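Local coordinates for synergistic-type venom protein S2C4 (Dendroaspis jamesoni kaimosae, PDB 7C28) that probably enhances the toxicity of other venom toxins, acting as a synergistic three-finger protein that forms a homodimer, at residues Cys3-Asp6 with Val12-Glu15; Thr45-Lys48 with Cys54-Cys57. One frame throughout, in Å; residues are numbered along the deposited sequence.

Contact 1 of 2, residues Cys3-Asp6 with Val12-Glu15; sequences CVTD and VITE
Cys3 and Glu15 pair through their backbones at one end of this two-stranded contact, Cys3 N giving a bond to Glu15 O and Glu15 N returning one to Cys3 O, both 3.3 Å long. Further along, Thr5 N reaches Ile13 O at 2.8 Å in an almost straight bond (172° at the hydrogen), while Ile13 N donates to Asp6 O at 3.0 Å. Thr5 and Asp6 therefore both face Ile13, which makes a classic beta bulge and shifts the register by one residue. This is the first hairpin of the three-finger fold, and the disulfide from Cys3 to Cys24 ties its base to the neighbouring strand 23-32.

Among the side chains, Thr5 does most of the work. Its chi1 of 48° puts OG1 between the backbone N and the carbonyl carbon, which brings it to Ile13 O for a second, weak bond and to 3.3 Å from Ile13 CG2. The methyl turns toward Glu15 and lies against its chain, Thr5 CG2 being 3.6 Å from Glu15 CG and 3.5 Å from Glu15 OE1, with the two side chains crossing at about a right angle. Apolar contact is thinner, with Val4 CG1 coming within 4.2 Å of Val12 CB. Beyond the hairpin, Val4 also touches Arg40 of strand 35-43.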
loop_
_atom_site.group_PDB
_atom_site.type_symbol
_atom_site.label_atom_id
_atom_site.label_comp_id
_atom_site.label_asym_id
_atom_site.label_seq_id
_atom_site.Cartn_x
_atom_site.Cartn_y
_atom_site.Cartn_z
ATOM N N CYS A 3 0.394 -11.963 13.776
ATOM C CA CYS A 3 0.439 -11.365 12.450
ATOM C C CYS A 3 0.698 -12.438 11.401
ATOM O O CYS A 3 1.390 -13.427 11.658
ATOM C CB CYS A 3 1.528 -10.297 12.343
ATOM S SG CYS A 3 1.438 -8.987 13.562
ATOM N N VAL A 4 0.146 -12.227 10.204
ATOM C CA VAL A 4 0.498 -13.072 9.068
ATOM C C VAL A 4 1.946 -12.817 8.675
ATOM O O VAL A 4 2.416 -11.671 8.685
ATOM C CB VAL A 4 -0.447 -12.802 7.887
ATOM C CG1 VAL A 4 -0.158 -13.766 6.747
ATOM C CG2 VAL A 4 -1.894 -12.896 8.338
ATOM N N THR A 5 2.654 -13.880 8.289
ATOM C CA THR A 5 4.060 -13.778 7.913
ATOM C C THR A 5 4.345 -14.188 6.480
ATOM O O THR A 5 5.308 -13.689 5.892
ATOM C CB THR A 5 4.934 -14.625 8.848
ATOM O OG1 THR A 5 4.363 -15.930 8.980
ATOM C CG2 THR A 5 5.025 -13.970 10.215
ATOM N N ASP A 6 3.564 -15.102 5.914
ATOM C CA ASP A 6 3.736 -15.503 4.530
ATOM C C ASP A 6 2.384 -15.939 3.992
ATOM O O ASP A 6 1.502 -16.350 4.749
ATOM C CB ASP A 6 4.773 -16.622 4.369
ATOM C CG ASP A 6 5.212 -16.803 2.927
ATOM O OD1 ASP A 6 5.450 -17.956 2.512
ATOM O OD2 ASP A 6 5.308 -15.790 2.201
ATOM N N VAL A 12 -1.567 -19.572 4.329
ATOM C CA VAL A 12 -0.883 -18.517 5.058
ATOM C C VAL A 12 -0.216 -19.119 6.288
ATOM O O VAL A 12 -0.619 -20.168 6.799
ATOM C CB VAL A 12 -1.833 -17.369 5.463
ATOM C CG1 VAL A 12 -2.749 -16.997 4.304
ATOM C CG2 VAL A 12 -2.639 -17.741 6.693
ATOM N N ILE A 13 0.831 -18.445 6.751
ATOM C CA ILE A 13 1.485 -18.785 8.006
ATOM C C ILE A 13 1.403 -17.568 8.915
ATOM O O ILE A 13 1.414 -16.423 8.450
ATOM C CB ILE A 13 2.951 -19.222 7.763
ATOM C CG1 ILE A 13 3.003 -20.636 7.182
ATOM C CG2 ILE A 13 3.792 -19.156 9.036
ATOM C CD1 ILE A 13 4.270 -20.919 6.421
ATOM N N THR A 14 1.343 -17.817 10.222
ATOM C CA THR A 14 1.289 -16.751 11.212
ATOM C C THR A 14 2.282 -17.056 12.321
ATOM O O THR A 14 2.908 -18.119 12.359
ATOM C CB THR A 14 -0.118 -16.568 11.806
ATOM O OG1 THR A 14 -0.484 -17.731 12.557
ATOM C CG2 THR A 14 -1.146 -16.310 10.714
ATOM N N GLU A 15 2.425 -16.094 13.226
ATOM C CA GLU A 15 3.398 -16.191 14.300
ATOM C C GLU A 15 2.998 -15.214 15.390
ATOM O O GLU A 15 2.205 -14.295 15.168
ATOM C CB GLU A 15 4.821 -15.896 13.806
ATOM C CG GLU A 15 5.168 -14.416 13.769
ATOM C CD GLU A 15 6.586 -14.155 13.300
ATOM O OE1 GLU A 15 7.190 -15.055 12.685
ATOM O OE2 GLU A 15 7.096 -13.041 13.540
#

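Contact 2 of 2, residues Thr45-Lys48 with Cys54-Cys57; sequences TCPK and CVKC
Cys46 and Cys57 are joined by a disulfide, SG to SG 2.0 Å, and the tight part of the contact is built around it. The two sulfurs come from different directions: Cys46 SG extends anti to its own backbone N (chi1 -172°), straight across from the loop, whereas Cys57 SG lies beside its backbone N (chi1 -79°). The bridge itself turns through a chi3 of 99°, close to the 90° at which a disulfide is relaxed.

Val55 packs in next to the bridge. Its CG1, anti to the backbone N, runs up to 3.7 Å from Cys46 SG, and the same methyl lies 3.5 Å from Pro47 O. Pro47 adds its ring to the cluster, with Pro47 CD 3.9 Å from Cys57 SG and Pro47 CG 4.2 Å from Val55 CG1.

Toward Lys48 the contact becomes loose. The Lys48 side chain leaves its backbone away from the strand and is exposed, while the backbone itself grazes Val55: Lys48 C is 4.3 Å from Val55 CG2. On the dimer side, Cys54 bonds through SG to Cys54 of the second subunit, and Lys56 packs on Asp51 of that subunit. Cys46-Cys57 closes the base of the third finger, one of the conserved disulfides in the cysteine-rich core of three-finger toxins.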
loop_
_atom_site.group_PDB
_atom_site.type_symbol
_atom_site.label_atom_id
_atom_site.label_comp_id
_atom_site.label_asym_id
_atom_site.label_seq_id
_atom_site.Cartn_x
_atom_site.Cartn_y
_atom_site.Cartn_z
ATOM N N THR A 45 8.176 -0.713 14.705
ATOM C CA THR A 45 7.955 0.578 14.069
ATOM C C THR A 45 7.493 0.333 12.644
ATOM O O THR A 45 8.047 -0.520 11.945
ATOM C CB THR A 45 9.226 1.434 14.074
ATOM O OG1 THR A 45 9.582 1.752 15.424
ATOM C CG2 THR A 45 9.021 2.721 13.292
ATOM N N CYS A 46 6.478 1.078 12.218
ATOM C CA CYS A 46 5.939 0.881 10.881
ATOM C C CYS A 46 7.002 1.268 9.856
ATOM O O CYS A 46 7.572 2.359 9.950
ATOM C CB CYS A 46 4.679 1.730 10.693
ATOM S SG CYS A 46 3.767 1.420 9.165
ATOM N N PRO A 47 7.309 0.403 8.892
ATOM C CA PRO A 47 8.387 0.711 7.947
ATOM C C PRO A 47 7.966 1.720 6.895
ATOM O O PRO A 47 6.793 1.826 6.528
ATOM C CB PRO A 47 8.682 -0.649 7.301
ATOM C CG PRO A 47 7.368 -1.358 7.359
ATOM C CD PRO A 47 6.761 -0.947 8.676
ATOM N N LYS A 48 8.952 2.475 6.421
ATOM C CA LYS A 48 8.763 3.340 5.266
ATOM C C LYS A 48 8.742 2.502 3.993
ATOM O O LYS A 48 9.495 1.534 3.857
ATOM C CB LYS A 48 9.872 4.389 5.183
ATOM C CG LYS A 48 9.605 5.667 5.977
ATOM C CD LYS A 48 8.116 5.953 6.123
ATOM C CE LYS A 48 7.843 7.446 6.197
ATOM N NZ LYS A 48 8.179 8.000 7.534
ATOM N N CYS A 54 4.135 0.677 -1.244
ATOM C CA CYS A 54 3.111 1.125 -0.311
ATOM C C CYS A 54 3.155 0.225 0.919
ATOM O O CYS A 54 3.520 -0.949 0.825
ATOM C CB CYS A 54 1.728 1.083 -0.983
ATOM S SG CYS A 54 0.391 2.040 -0.212
ATOM N N VAL A 55 2.783 0.784 2.072
ATOM C CA VAL A 55 2.824 0.070 3.346
ATOM C C VAL A 55 1.504 0.298 4.068
ATOM O O VAL A 55 0.982 1.419 4.088
ATOM C CB VAL A 55 4.017 0.521 4.228
ATOM C CG1 VAL A 55 3.787 0.176 5.711
ATOM C CG2 VAL A 55 5.322 -0.109 3.747
ATOM N N LYS A 56 0.976 -0.754 4.686
ATOM C CA LYS A 56 -0.186 -0.636 5.554
ATOM C C LYS A 56 0.166 -1.243 6.903
ATOM O O LYS A 56 0.719 -2.346 6.961
ATOM C CB LYS A 56 -1.413 -1.321 4.940
ATOM C CG LYS A 56 -2.543 -1.588 5.928
ATOM C CD LYS A 56 -3.732 -2.247 5.237
ATOM C CE LYS A 56 -4.841 -2.563 6.220
ATOM N NZ LYS A 56 -5.925 -3.357 5.573
ATOM N N CYS A 57 -0.131 -0.518 7.982
ATOM C CA CYS A 57 0.184 -0.967 9.331
ATOM C C CYS A 57 -1.061 -0.942 10.203
ATOM O O CYS A 57 -1.849 0.006 10.151
ATOM C CB CYS A 57 1.261 -0.086 9.975
ATOM S SG CYS A 57 2.964 -0.422 9.460
#

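In the fold
Contact 1 closes before contact 2 opens along the chain, and the two sit on opposite sides of its centre, about 17 Å apart between centres and about 9 Å between nearest atoms. They share no strand: contact 1 is the two-stranded sheet of strands 2-8 and 11-16, whereas contact 2 attaches the loop after strand 35-43 to strand 54-58, an outer strand of the three-stranded sheet. The disulfide core joins the two sheets, with Cys17, just after strand 11-16, bonded to Cys42 of strand 35-43. Segment 54-57 of contact 2 also faces the second subunit, so this side of the fold takes part in the dimer; the second subunit touches neither segment of contact 1.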